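Local coordinates for UL37 (PDB 4K70), which is an inner tegument protein of a herpesvirus, present here as its N-terminal half, that probably takes an essential part in controlling viral trafficking, at residues Asp243-Val248 against Leu295-Pro300; Ala260-Val265 against His306-Ala311; Ala132-Ala137 against Leu181-Gln186; Asp145-Ala150 against Thr188-Pro193; Glu450-Glu455 against Ala464-Leu469. All coordinates share one frame; numbering follows the deposited sequence.

Interaction 1 of 5, residues Asp243-Val248 against Leu295-Pro300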
# COMPACT_ATOMS: atom_id res chain seq x y z
N ASP A 243 10.60 -35.41 13.74
CA ASP A 243 10.25 -36.50 14.64
C ASP A 243 9.33 -37.49 13.93
O ASP A 243 8.22 -37.14 13.54
CB ASP A 243 9.55 -35.92 15.88
CG ASP A 243 9.43 -36.93 17.01
OD1 ASP A 243 9.50 -38.15 16.74
OD2 ASP A 243 9.27 -36.50 18.17
N GLU A 244 9.81 -38.72 13.76
CA GLU A 244 9.04 -39.75 13.04
C GLU A 244 7.72 -40.11 13.73
O GLU A 244 6.82 -40.69 13.11
CB GLU A 244 9.88 -41.01 12.84
CG GLU A 244 11.15 -40.80 12.01
CD GLU A 244 10.90 -40.91 10.51
OE1 GLU A 244 9.93 -41.60 10.11
OE2 GLU A 244 11.67 -40.31 9.73
N ALA A 245 7.60 -39.77 15.01
CA ALA A 245 6.35 -39.95 15.75
C ALA A 245 5.23 -39.07 15.20
O ALA A 245 4.05 -39.32 15.46
CB ALA A 245 6.57 -39.67 17.22
N ALA A 246 5.58 -38.05 14.43
CA ALA A 246 4.58 -37.11 13.93
C ALA A 246 3.88 -37.65 12.69
O ALA A 246 2.88 -37.09 12.26
CB ALA A 246 5.22 -35.74 13.64
N LEU A 247 4.41 -38.74 12.13
CA LEU A 247 3.87 -39.32 10.91
C LEU A 247 2.96 -40.51 11.18
O LEU A 247 3.20 -41.29 12.10
CB LEU A 247 5.01 -39.77 9.99
CG LEU A 247 5.87 -38.75 9.24
CD1 LEU A 247 7.02 -39.47 8.58
CD2 LEU A 247 5.05 -38.01 8.19
N VAL A 248 1.91 -40.65 10.37
CA VAL A 248 1.01 -41.80 10.49
C VAL A 248 1.67 -43.04 9.88
O VAL A 248 2.08 -43.04 8.72
CB VAL A 248 -0.35 -41.54 9.79
CG1 VAL A 248 -1.20 -42.82 9.75
CG2 VAL A 248 -1.11 -40.42 10.48
N LEU A 295 -0.17 -32.56 18.63
CA LEU A 295 0.07 -31.21 19.15
C LEU A 295 1.35 -31.10 19.99
O LEU A 295 2.09 -30.11 19.89
CB LEU A 295 -1.14 -30.69 19.92
CG LEU A 295 -2.07 -29.76 19.14
CD1 LEU A 295 -1.71 -29.73 17.66
CD2 LEU A 295 -3.51 -30.14 19.31
N ALA A 296 1.60 -32.12 20.80
CA ALA A 296 2.84 -32.20 21.57
C ALA A 296 4.07 -32.24 20.68
O ALA A 296 5.19 -31.99 21.14
CB ALA A 296 2.81 -33.41 22.50
N LEU A 297 3.89 -32.56 19.40
CA LEU A 297 5.00 -32.60 18.45
C LEU A 297 5.17 -31.28 17.71
O LEU A 297 5.99 -31.17 16.79
CB LEU A 297 4.81 -33.74 17.44
CG LEU A 297 5.19 -35.16 17.87
CD1 LEU A 297 5.22 -35.26 19.37
CD2 LEU A 297 4.21 -36.18 17.28
N LEU A 298 4.39 -30.28 18.11
CA LEU A 298 4.42 -28.96 17.47
C LEU A 298 4.82 -27.90 18.49
O LEU A 298 4.90 -28.17 19.68
CB LEU A 298 3.05 -28.63 16.87
CG LEU A 298 2.54 -29.53 15.74
CD1 LEU A 298 1.12 -29.15 15.36
CD2 LEU A 298 3.46 -29.50 14.52
N ASP A 299 5.08 -26.69 18.02
CA ASP A 299 5.36 -25.60 18.94
C ASP A 299 4.07 -24.92 19.40
O ASP A 299 3.17 -24.64 18.60
CB ASP A 299 6.35 -24.61 18.32
CG ASP A 299 7.75 -25.18 18.27
OD1 ASP A 299 8.44 -25.13 19.31
OD2 ASP A 299 8.16 -25.69 17.20
N PRO A 300 3.98 -24.65 20.71
CA PRO A 300 2.71 -24.25 21.32
C PRO A 300 2.15 -22.97 20.71
O PRO A 300 0.93 -22.82 20.61
CB PRO A 300 3.07 -24.03 22.80
CG PRO A 300 4.37 -24.75 23.00
CD PRO A 300 5.09 -24.67 21.68
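An Asx turn followed by a short 3-10 segment forms one wall of this loop-to-loop contact, and the side chain of Leu297 forms the other. Leu297 comes in from a loop and sets a single methyl, CD2, against the backbone and methyl groups of Ala245 and Ala246. CD2 lies 3.5 Å from CA of Ala246 and 3.8 Å from its CB, while on the Ala245 side it approaches the carbonyl O at 3.6 Å and, more loosely, CB. One branch thus spans two successive residues of the 3-10 segment 244-246, a case of a leucine packing on main chain as much as on side chains. The contact is van der Waals packing on a turn whose shape is set by its own bonds. Ala245 N donates to Asp243 OD1 at 3.0 Å, reaching the oxygen from above the carboxylate plane, and Ala246 N bonds to Asp243 O at 2.9 Å. The other carboxylate oxygen, Asp243 OD2, stands 4.3 Å from Leu297 CG at the margin of the contact. Ala245 O, beside the leucine methyl, is also taken by Arg289 NH1. Both loops flank helix 260-271 in the chain, one preceding it and one following it, and helix 208-223 packs against both, Leu209 touching Ala246 and Leu298.

Interaction 2 of 5, residues Ala260-Val265 against His306-Ala311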
# COMPACT_ATOMS: atom_id res chain seq x y z
N ALA A 260 -5.46 -32.05 -0.54
CA ALA A 260 -4.41 -31.45 -1.38
C ALA A 260 -3.26 -30.95 -0.53
O ALA A 260 -2.09 -31.03 -0.93
CB ALA A 260 -4.98 -30.31 -2.21
N VAL A 261 -3.58 -30.43 0.65
CA VAL A 261 -2.56 -29.98 1.58
C VAL A 261 -1.68 -31.16 1.99
O VAL A 261 -0.45 -31.08 1.92
CB VAL A 261 -3.19 -29.35 2.86
CG1 VAL A 261 -2.11 -29.09 3.90
CG2 VAL A 261 -3.92 -28.06 2.53
N GLU A 262 -2.32 -32.23 2.44
CA GLU A 262 -1.58 -33.39 2.93
C GLU A 262 -0.71 -34.01 1.83
O GLU A 262 0.42 -34.40 2.08
CB GLU A 262 -2.52 -34.43 3.52
CG GLU A 262 -3.41 -33.87 4.61
CD GLU A 262 -4.10 -34.96 5.37
OE1 GLU A 262 -4.66 -35.87 4.73
OE2 GLU A 262 -4.07 -34.92 6.62
N VAL A 263 -1.24 -34.09 0.62
CA VAL A 263 -0.45 -34.60 -0.50
C VAL A 263 0.77 -33.72 -0.74
O VAL A 263 1.88 -34.22 -0.90
CB VAL A 263 -1.27 -34.74 -1.78
CG1 VAL A 263 -0.36 -34.98 -2.97
CG2 VAL A 263 -2.28 -35.87 -1.64
N ARG A 264 0.56 -32.41 -0.76
CA ARG A 264 1.65 -31.47 -1.00
C ARG A 264 2.73 -31.59 0.07
O ARG A 264 3.91 -31.60 -0.23
CB ARG A 264 1.13 -30.04 -1.08
CG ARG A 264 2.18 -29.01 -1.43
CD ARG A 264 2.84 -28.41 -0.19
NE ARG A 264 3.88 -27.46 -0.58
CZ ARG A 264 5.10 -27.81 -0.98
NH1 ARG A 264 5.44 -29.09 -1.00
NH2 ARG A 264 5.98 -26.89 -1.34
N VAL A 265 2.31 -31.69 1.33
CA VAL A 265 3.25 -31.79 2.44
C VAL A 265 3.98 -33.14 2.43
O VAL A 265 5.21 -33.20 2.56
CB VAL A 265 2.55 -31.54 3.82
CG1 VAL A 265 3.47 -31.88 4.96
CG2 VAL A 265 2.09 -30.09 3.92
N HIS A 306 0.82 -26.38 11.02
CA HIS A 306 0.41 -27.72 10.58
C HIS A 306 -1.08 -27.57 10.28
O HIS A 306 -1.92 -27.90 11.11
CB HIS A 306 0.67 -28.72 11.70
CG HIS A 306 0.26 -30.13 11.38
ND1 HIS A 306 -0.20 -30.51 10.15
CD2 HIS A 306 0.23 -31.25 12.16
CE1 HIS A 306 -0.49 -31.81 10.16
NE2 HIS A 306 -0.23 -32.27 11.37
N VAL A 307 -1.40 -27.01 9.12
CA VAL A 307 -2.77 -26.55 8.87
C VAL A 307 -3.76 -27.71 8.73
O VAL A 307 -4.93 -27.58 9.07
CB VAL A 307 -2.82 -25.59 7.66
CG1 VAL A 307 -2.69 -26.36 6.35
CG2 VAL A 307 -4.09 -24.72 7.70
N ALA A 308 -3.28 -28.86 8.25
CA ALA A 308 -4.15 -30.02 8.13
C ALA A 308 -4.66 -30.48 9.51
O ALA A 308 -5.83 -30.83 9.65
CB ALA A 308 -3.45 -31.17 7.40
N ALA A 309 -3.80 -30.45 10.52
CA ALA A 309 -4.22 -30.78 11.88
C ALA A 309 -5.20 -29.74 12.42
O ALA A 309 -6.22 -30.08 13.02
CB ALA A 309 -3.01 -30.89 12.80
N ALA A 310 -4.87 -28.48 12.22
CA ALA A 310 -5.67 -27.39 12.75
C ALA A 310 -7.06 -27.40 12.12
O ALA A 310 -8.04 -27.02 12.76
CB ALA A 310 -4.97 -26.05 12.51
N ALA A 311 -7.14 -27.85 10.87
CA ALA A 311 -8.41 -27.94 10.16
C ALA A 311 -9.22 -29.23 10.46
O ALA A 311 -10.39 -29.31 10.13
CB ALA A 311 -8.19 -27.79 8.64
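A small apolar helix-to-helix contact, Val261 against Val307 and Ala308, joins the start of helix 260-271 to the short helix 307-311. The two segments run roughly antiparallel, at 154°, with axes 10.2 Å apart. Valine meets valine through one methyl each: CG1 of Val261 lies 3.7 Å from CG1 of Val307, and the two side chains are roughly perpendicular. For Val307 this methyl sits between its backbone N and carbonyl carbon (chi1 75°), a crowded position that turns CG1 to Val261. Ala308 CB, pointing at the other helix, is 4.3 Å from the same Val261 methyl and also packs on Glu262, 3.9 Å from CG. The extended Glu262 chain runs beside this methyl, and its carboxylate finds its partner in Arg258, whose NH1 makes a salt bridge to OE2. Apolar packing is thus combined here with a buried charge that is met from its own side of the contact. Asp312, next to the short helix, has been seen as a calcium ligand in this protein, although no calcium is bound to it in this chain. Helix 347-358 packs against both partners, Leu352 on Val261 and His349 and Leu353 on Val307, while helix 208-223 touches Val265 and His306 through Leu213.

Interaction 3 of 5, residues Ala132-Ala137 against Leu181-Gln186; sequences AAFDEA and LRYVAQ
Two aromatic rings, Phe134 and Tyr183, meet between helices 120-137 and 175-188, with Tyr183 CD2 at the edge of the Phe134 ring and near its plane. This is near-parallel helix packing in an all-helical protein: the segments run at only 15° to each other, their axes 10.9 Å apart, and the rings fill the interface together with the smaller Ala137 and Val184. The phenylalanine and tyrosine side chains stand roughly perpendicular, and CZ of Phe134 is 3.8 Å from that CD2. Another edge position of the phenylalanine, in its plane, is occupied by Asp135 OD1 from the next residue of its own helix. Each ring also has a stacking partner beyond the two segments, Trp84 for Phe134 and His187 for Tyr183, which places the pair within a larger aromatic cluster. Phe134 spans the interface because CG is anti to the backbone N (chi1 174°), which extends the ring from a CB that does not itself face the other helix. Tyr183 also touches Trp84 and Asp85 in the loop that holds calcium at two sites, Asp83 with Asp85 and Asp83 with Glu86. One helical turn on from Phe134, Ala137 offers a methyl to Val184, a looser approach of 4.4 Å from CB to CG1. The other valine methyl, CG2, reaches the phenylalanine obliquely, 3.7 Å from CE2 and 3.9 Å from CD2.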
# COMPACT_ATOMS: atom_id res chain seq x y z
N ALA A 132 14.11 12.15 -4.66
CA ALA A 132 15.25 11.50 -4.03
C ALA A 132 14.77 10.55 -2.93
O ALA A 132 15.29 9.44 -2.78
CB ALA A 132 16.22 12.54 -3.46
N ALA A 133 13.76 10.99 -2.18
CA ALA A 133 13.16 10.15 -1.15
C ALA A 133 12.47 8.95 -1.78
O ALA A 133 12.52 7.83 -1.25
CB ALA A 133 12.17 10.96 -0.32
N PHE A 134 11.79 9.18 -2.90
CA PHE A 134 11.10 8.10 -3.59
C PHE A 134 12.12 7.03 -3.93
O PHE A 134 11.95 5.86 -3.58
CB PHE A 134 10.40 8.62 -4.84
CG PHE A 134 9.78 7.55 -5.69
CD1 PHE A 134 10.51 6.94 -6.70
CD2 PHE A 134 8.45 7.16 -5.50
CE1 PHE A 134 9.94 5.95 -7.49
CE2 PHE A 134 7.87 6.18 -6.28
CZ PHE A 134 8.62 5.58 -7.28
N ASP A 135 13.21 7.43 -4.59
CA ASP A 135 14.26 6.49 -4.97
C ASP A 135 14.83 5.74 -3.77
O ASP A 135 15.06 4.54 -3.84
CB ASP A 135 15.38 7.20 -5.74
CG ASP A 135 15.00 7.51 -7.18
OD1 ASP A 135 14.15 6.78 -7.76
OD2 ASP A 135 15.54 8.49 -7.74
N GLU A 136 15.06 6.44 -2.67
CA GLU A 136 15.54 5.78 -1.46
C GLU A 136 14.55 4.74 -0.95
O GLU A 136 14.94 3.66 -0.52
CB GLU A 136 15.87 6.80 -0.37
CG GLU A 136 16.92 6.32 0.63
CD GLU A 136 17.41 7.43 1.54
OE1 GLU A 136 17.47 8.59 1.06
OE2 GLU A 136 17.73 7.16 2.72
N ALA A 137 13.26 5.07 -0.98
CA ALA A 137 12.22 4.14 -0.51
C ALA A 137 12.19 2.83 -1.30
O ALA A 137 11.83 1.79 -0.76
CB ALA A 137 10.84 4.81 -0.54
N LEU A 181 2.82 6.94 -4.04
CA LEU A 181 2.55 6.18 -2.81
C LEU A 181 1.97 4.79 -3.11
O LEU A 181 2.37 3.79 -2.51
CB LEU A 181 1.57 6.96 -1.93
CG LEU A 181 2.11 8.28 -1.37
CD1 LEU A 181 1.04 9.01 -0.57
CD2 LEU A 181 3.35 8.02 -0.51
N ARG A 182 1.02 4.75 -4.03
CA ARG A 182 0.48 3.47 -4.51
C ARG A 182 1.57 2.54 -5.04
O ARG A 182 1.59 1.34 -4.74
CB ARG A 182 -0.57 3.71 -5.59
CG ARG A 182 -1.08 2.43 -6.28
CD ARG A 182 -2.07 2.80 -7.37
NE ARG A 182 -2.16 1.80 -8.43
CZ ARG A 182 -3.11 0.88 -8.53
NH1 ARG A 182 -4.06 0.80 -7.61
NH2 ARG A 182 -3.10 0.01 -9.54
N TYR A 183 2.48 3.11 -5.82
CA TYR A 183 3.57 2.36 -6.40
C TYR A 183 4.52 1.82 -5.35
O TYR A 183 4.96 0.67 -5.44
CB TYR A 183 4.35 3.24 -7.39
CG TYR A 183 5.38 2.49 -8.21
CD1 TYR A 183 5.02 1.89 -9.42
CD2 TYR A 183 6.70 2.36 -7.77
CE1 TYR A 183 5.95 1.20 -10.18
CE2 TYR A 183 7.64 1.67 -8.53
CZ TYR A 183 7.26 1.09 -9.73
OH TYR A 183 8.18 0.40 -10.49
N VAL A 184 4.86 2.65 -4.37
CA VAL A 184 5.80 2.23 -3.34
C VAL A 184 5.23 1.08 -2.52
O VAL A 184 5.93 0.12 -2.23
CB VAL A 184 6.15 3.40 -2.39
CG1 VAL A 184 6.94 2.88 -1.20
CG2 VAL A 184 6.96 4.44 -3.15
N ALA A 185 3.96 1.22 -2.14
CA ALA A 185 3.26 0.21 -1.33
C ALA A 185 3.23 -1.12 -2.09
O ALA A 185 3.63 -2.16 -1.57
CB ALA A 185 1.85 0.68 -1.03
N GLN A 186 2.79 -1.07 -3.34
CA GLN A 186 2.69 -2.27 -4.17
C GLN A 186 4.04 -3.00 -4.33
O GLN A 186 4.07 -4.21 -4.51
CB GLN A 186 2.08 -1.92 -5.52
CG GLN A 186 2.28 -2.96 -6.60
CD GLN A 186 1.89 -2.45 -7.99
OE1 GLN A 186 2.02 -1.25 -8.28
NE2 GLN A 186 1.43 -3.36 -8.85

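Interaction 4 of 5, residues Asp145-Ala150 against Thr188-Pro193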
# COMPACT_ATOMS: atom_id res chain seq x y z
N ASP A 145 14.11 -13.62 -3.55
CA ASP A 145 15.46 -14.14 -3.35
C ASP A 145 16.25 -13.23 -2.41
O ASP A 145 16.94 -13.70 -1.51
CB ASP A 145 16.22 -14.27 -4.69
CG ASP A 145 15.68 -15.39 -5.57
OD1 ASP A 145 14.99 -16.29 -5.06
OD2 ASP A 145 15.97 -15.38 -6.79
N ASP A 146 16.15 -11.92 -2.62
CA ASP A 146 16.84 -10.94 -1.77
C ASP A 146 16.37 -11.01 -0.31
O ASP A 146 17.18 -10.97 0.61
CB ASP A 146 16.61 -9.52 -2.29
CG ASP A 146 17.50 -9.17 -3.47
OD1 ASP A 146 18.61 -9.74 -3.60
OD2 ASP A 146 17.08 -8.30 -4.27
N VAL A 147 15.05 -11.08 -0.11
CA VAL A 147 14.50 -11.09 1.25
C VAL A 147 14.87 -12.36 2.01
O VAL A 147 15.14 -12.32 3.21
CB VAL A 147 12.98 -10.96 1.25
CG1 VAL A 147 12.44 -11.17 2.66
CG2 VAL A 147 12.57 -9.60 0.72
N LEU A 148 14.86 -13.48 1.31
CA LEU A 148 15.23 -14.76 1.90
C LEU A 148 16.67 -14.73 2.43
O LEU A 148 16.97 -15.30 3.48
CB LEU A 148 15.07 -15.87 0.87
CG LEU A 148 15.36 -17.30 1.30
CD1 LEU A 148 14.25 -17.85 2.17
CD2 LEU A 148 15.53 -18.16 0.07
N ALA A 149 17.54 -14.04 1.69
CA ALA A 149 18.94 -13.92 2.07
C ALA A 149 19.14 -12.95 3.24
O ALA A 149 19.94 -13.21 4.14
CB ALA A 149 19.78 -13.49 0.87
N ALA A 150 18.39 -11.85 3.22
CA ALA A 150 18.41 -10.88 4.32
C ALA A 150 16.98 -10.55 4.72
O ALA A 150 16.40 -9.57 4.24
CB ALA A 150 19.16 -9.62 3.90
N THR A 188 6.70 -2.92 -2.01
CA THR A 188 7.43 -3.15 -0.76
C THR A 188 6.68 -4.01 0.28
O THR A 188 7.29 -4.86 0.93
CB THR A 188 7.83 -1.81 -0.11
OG1 THR A 188 6.64 -1.03 0.12
CG2 THR A 188 8.75 -1.02 -1.04
N ASN A 189 5.39 -3.78 0.45
CA ASN A 189 4.61 -4.44 1.52
C ASN A 189 4.60 -5.97 1.49
O ASN A 189 4.57 -6.63 2.54
CB ASN A 189 3.16 -3.94 1.51
CG ASN A 189 3.02 -2.55 2.10
OD1 ASN A 189 3.74 -2.19 3.02
ND2 ASN A 189 2.09 -1.77 1.58
N TRP A 190 4.59 -6.53 0.28
CA TRP A 190 4.47 -7.97 0.09
C TRP A 190 5.58 -8.73 0.82
O TRP A 190 5.40 -9.89 1.19
CB TRP A 190 4.52 -8.30 -1.41
CG TRP A 190 5.82 -7.91 -1.99
CD1 TRP A 190 6.15 -6.70 -2.51
CD2 TRP A 190 7.00 -8.72 -2.06
NE1 TRP A 190 7.46 -6.70 -2.92
CE2 TRP A 190 8.01 -7.93 -2.64
CE3 TRP A 190 7.30 -10.03 -1.68
CZ2 TRP A 190 9.30 -8.41 -2.87
CZ3 TRP A 190 8.59 -10.51 -1.90
CH2 TRP A 190 9.57 -9.70 -2.49
N ALA A 191 6.70 -8.06 1.06
CA ALA A 191 7.89 -8.72 1.59
C ALA A 191 7.80 -9.03 3.09
O ALA A 191 8.53 -9.90 3.59
CB ALA A 191 9.13 -7.89 1.30
N LEU A 192 6.94 -8.31 3.81
CA LEU A 192 6.86 -8.47 5.27
C LEU A 192 6.52 -9.91 5.70
O LEU A 192 7.24 -10.51 6.50
CB LEU A 192 5.91 -7.44 5.87
CG LEU A 192 5.59 -7.59 7.37
CD1 LEU A 192 6.86 -7.49 8.20
CD2 LEU A 192 4.55 -6.57 7.80
N PRO A 193 5.42 -10.48 5.17
CA PRO A 193 5.04 -11.86 5.51
C PRO A 193 6.11 -12.88 5.13
O PRO A 193 6.26 -13.91 5.80
CB PRO A 193 3.81 -12.11 4.64
CG PRO A 193 3.26 -10.77 4.34
CD PRO A 193 4.41 -9.80 4.35
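Apolar contact accounts for everything that passes between Val147, on helix 144-149, and the pair Trp190 and Ala191, where helix 175-188 gives way to helix 191-201. The structural element on this second side is a type I beta turn, Thr188 to Ala191, which links two helices and brings the tryptophan and the alanine onto the same partner. Val147 does the touching with one methyl, CG2, which its chi1 of 172° turns toward Ala191. A second kind of packing is internal to the turn: CB of Ala191 sits over the centre of one face of the Trp190 indole, 3.9 Å above its plane, so the alanine methyl covers the indole face while also touching the valine at its side. The turn's own hydrogen bonds are local. Ala191 N reaches Thr188 O at 3.3 Å, closing the turn, and Trp190 NE1 has a weak bond back to His187 O; Asn189 ND2 also reaches Tyr388 O outside it. Across the contact, helix 191-201 continues the apolar surface, with Leu194 and Ala195 also touching Val147. The side chain of Trp190 comes about 5 Å from that of Asp386, a calcium ligand, so the turn lies near a metal site while its contact with Val147 remains purely hydrophobic. Methyl CG2 of Val147 is 3.9 Å from Ala191 CB and a longer 4.4 Å from Trp190 CH2, which it approaches obliquely.

Interaction 5 of 5, residues Glu450-Glu455 against Ala464-Leu469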
# COMPACT_ATOMS: atom_id res chain seq x y z
N GLU A 450 -0.20 32.99 -1.12
CA GLU A 450 0.26 33.55 -2.39
C GLU A 450 -0.85 34.38 -3.03
O GLU A 450 -0.59 35.42 -3.64
CB GLU A 450 0.76 32.46 -3.34
CG GLU A 450 1.94 31.69 -2.79
CD GLU A 450 3.09 32.58 -2.38
OE1 GLU A 450 3.02 33.82 -2.58
OE2 GLU A 450 4.09 32.04 -1.85
N VAL A 451 -2.09 33.92 -2.88
CA VAL A 451 -3.24 34.67 -3.36
C VAL A 451 -3.34 36.00 -2.61
O VAL A 451 -3.53 37.05 -3.22
CB VAL A 451 -4.54 33.89 -3.22
CG1 VAL A 451 -5.72 34.76 -3.57
CG2 VAL A 451 -4.51 32.65 -4.11
N ALA A 452 -3.18 35.95 -1.29
CA ALA A 452 -3.23 37.15 -0.47
C ALA A 452 -2.09 38.12 -0.79
O ALA A 452 -2.26 39.33 -0.69
CB ALA A 452 -3.24 36.80 1.00
N ALA A 453 -0.94 37.59 -1.19
CA ALA A 453 0.18 38.44 -1.61
C ALA A 453 -0.13 39.16 -2.91
O ALA A 453 0.19 40.34 -3.07
CB ALA A 453 1.45 37.62 -1.75
N ALA A 454 -0.73 38.45 -3.85
CA ALA A 454 -1.10 39.04 -5.14
C ALA A 454 -2.23 40.05 -4.95
O ALA A 454 -2.32 41.05 -5.66
CB ALA A 454 -1.50 37.96 -6.12
N GLU A 455 -3.11 39.76 -3.99
CA GLU A 455 -4.22 40.65 -3.67
C GLU A 455 -3.70 41.99 -3.17
O GLU A 455 -4.22 43.04 -3.52
CB GLU A 455 -5.14 40.02 -2.63
CG GLU A 455 -6.13 39.02 -3.19
CD GLU A 455 -6.96 38.35 -2.11
OE1 GLU A 455 -6.59 38.47 -0.93
OE2 GLU A 455 -8.00 37.72 -2.45
N ALA A 464 -11.37 37.28 -7.40
CA ALA A 464 -12.05 36.16 -8.03
C ALA A 464 -11.12 34.95 -7.99
O ALA A 464 -11.58 33.81 -7.91
CB ALA A 464 -12.40 36.50 -9.47
N ALA A 465 -9.82 35.22 -8.04
CA ALA A 465 -8.80 34.19 -7.93
C ALA A 465 -8.99 33.40 -6.64
O ALA A 465 -9.00 32.18 -6.65
CB ALA A 465 -7.42 34.81 -7.98
N ARG A 466 -9.16 34.12 -5.54
CA ARG A 466 -9.41 33.51 -4.24
C ARG A 466 -10.63 32.59 -4.26
O ARG A 466 -10.62 31.51 -3.69
CB ARG A 466 -9.57 34.58 -3.16
CG ARG A 466 -9.94 34.02 -1.80
CD ARG A 466 -9.84 35.08 -0.73
NE ARG A 466 -8.48 35.61 -0.59
CZ ARG A 466 -7.62 35.23 0.34
NH1 ARG A 466 -7.97 34.32 1.24
NH2 ARG A 466 -6.41 35.76 0.39
N GLU A 467 -11.69 33.03 -4.93
CA GLU A 467 -12.93 32.28 -4.91
C GLU A 467 -12.86 31.05 -5.79
O GLU A 467 -13.39 29.99 -5.44
CB GLU A 467 -14.09 33.17 -5.34
CG GLU A 467 -15.44 32.68 -4.86
CD GLU A 467 -16.59 33.46 -5.44
OE1 GLU A 467 -16.46 34.70 -5.62
OE2 GLU A 467 -17.64 32.84 -5.73
N ALA A 468 -12.20 31.18 -6.94
CA ALA A 468 -12.02 30.05 -7.85
C ALA A 468 -11.16 28.95 -7.21
O ALA A 468 -11.55 27.79 -7.18
CB ALA A 468 -11.40 30.52 -9.15
N LEU A 469 -9.99 29.34 -6.71
CA LEU A 469 -9.07 28.39 -6.09
C LEU A 469 -9.66 27.70 -4.86
O LEU A 469 -9.48 26.49 -4.68
CB LEU A 469 -7.73 29.08 -5.77
CG LEU A 469 -6.94 29.44 -7.04
CD1 LEU A 469 -5.76 30.39 -6.75
CD2 LEU A 469 -6.45 28.16 -7.73
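Glu455 OE2 is gripped by two groups: NE of Arg466 donates to it at 2.9 Å across the contact, and the hydroxyl of Ser463, just ahead of the second helix, is hydrogen-bonded to it as well. The NE bond is nearly straight, 168° at the hydrogen; it reaches the oxygen on its syn side, somewhat out of the carboxylate plane, and lies within the guanidinium plane. A second nitrogen of the same arginine, NH2, bonds to Glu455 OE1 at 3.0 Å, but is clearly bent and meets that oxygen from above the carboxylate plane. The result is a side-on bidentate salt bridge whose two planes are turned 33° apart, not coplanar. Arg466 gets there by extending from its helix, CG anti to the backbone N, and then bending at chi3, which swings the guanidinium alongside the carboxylate. Because Glu455 is buried, the paired charges probably steady one another. The setting is an antiparallel helical hairpin: helices 438-458 and 464-481 are joined by a short loop, and the two segments run at 165° to each other with axes 10.0 Å apart. Arg466 also packs along its length, its NH2 lying by CB of Ala452 at an edge of the guanidinium, and its CB against CG1 of Val451. The other Val451 methyl, CG2, lies 3.7 Å from Leu469 CD1, the two side chains lying alongside and pointing oppositely. From helix 20-32, Phe31 touches both Leu469 and Ala465.

How the interactions relate
The five contacts show how a long helical protein is assembled from local joints. Interactions 1 and 2 interleave along the chain and touch, Leu298 CD1 lying 3.7 Å from His306 CB, so the two contacts adjoin. Interactions 3 and 4 also alternate in sequence; their centres are 16 Å apart, and they meet where Ala137 O lies 4.2 Å from Thr188 CG2. Each of this second pair adjoins a bound calcium site, interaction 3 through Asp85 and interaction 4 through Asp386. Interaction 5 stands apart, away from the annotated metal sites, its centre about 73 Å from that of interaction 1, on the opposite side of the chain's centre.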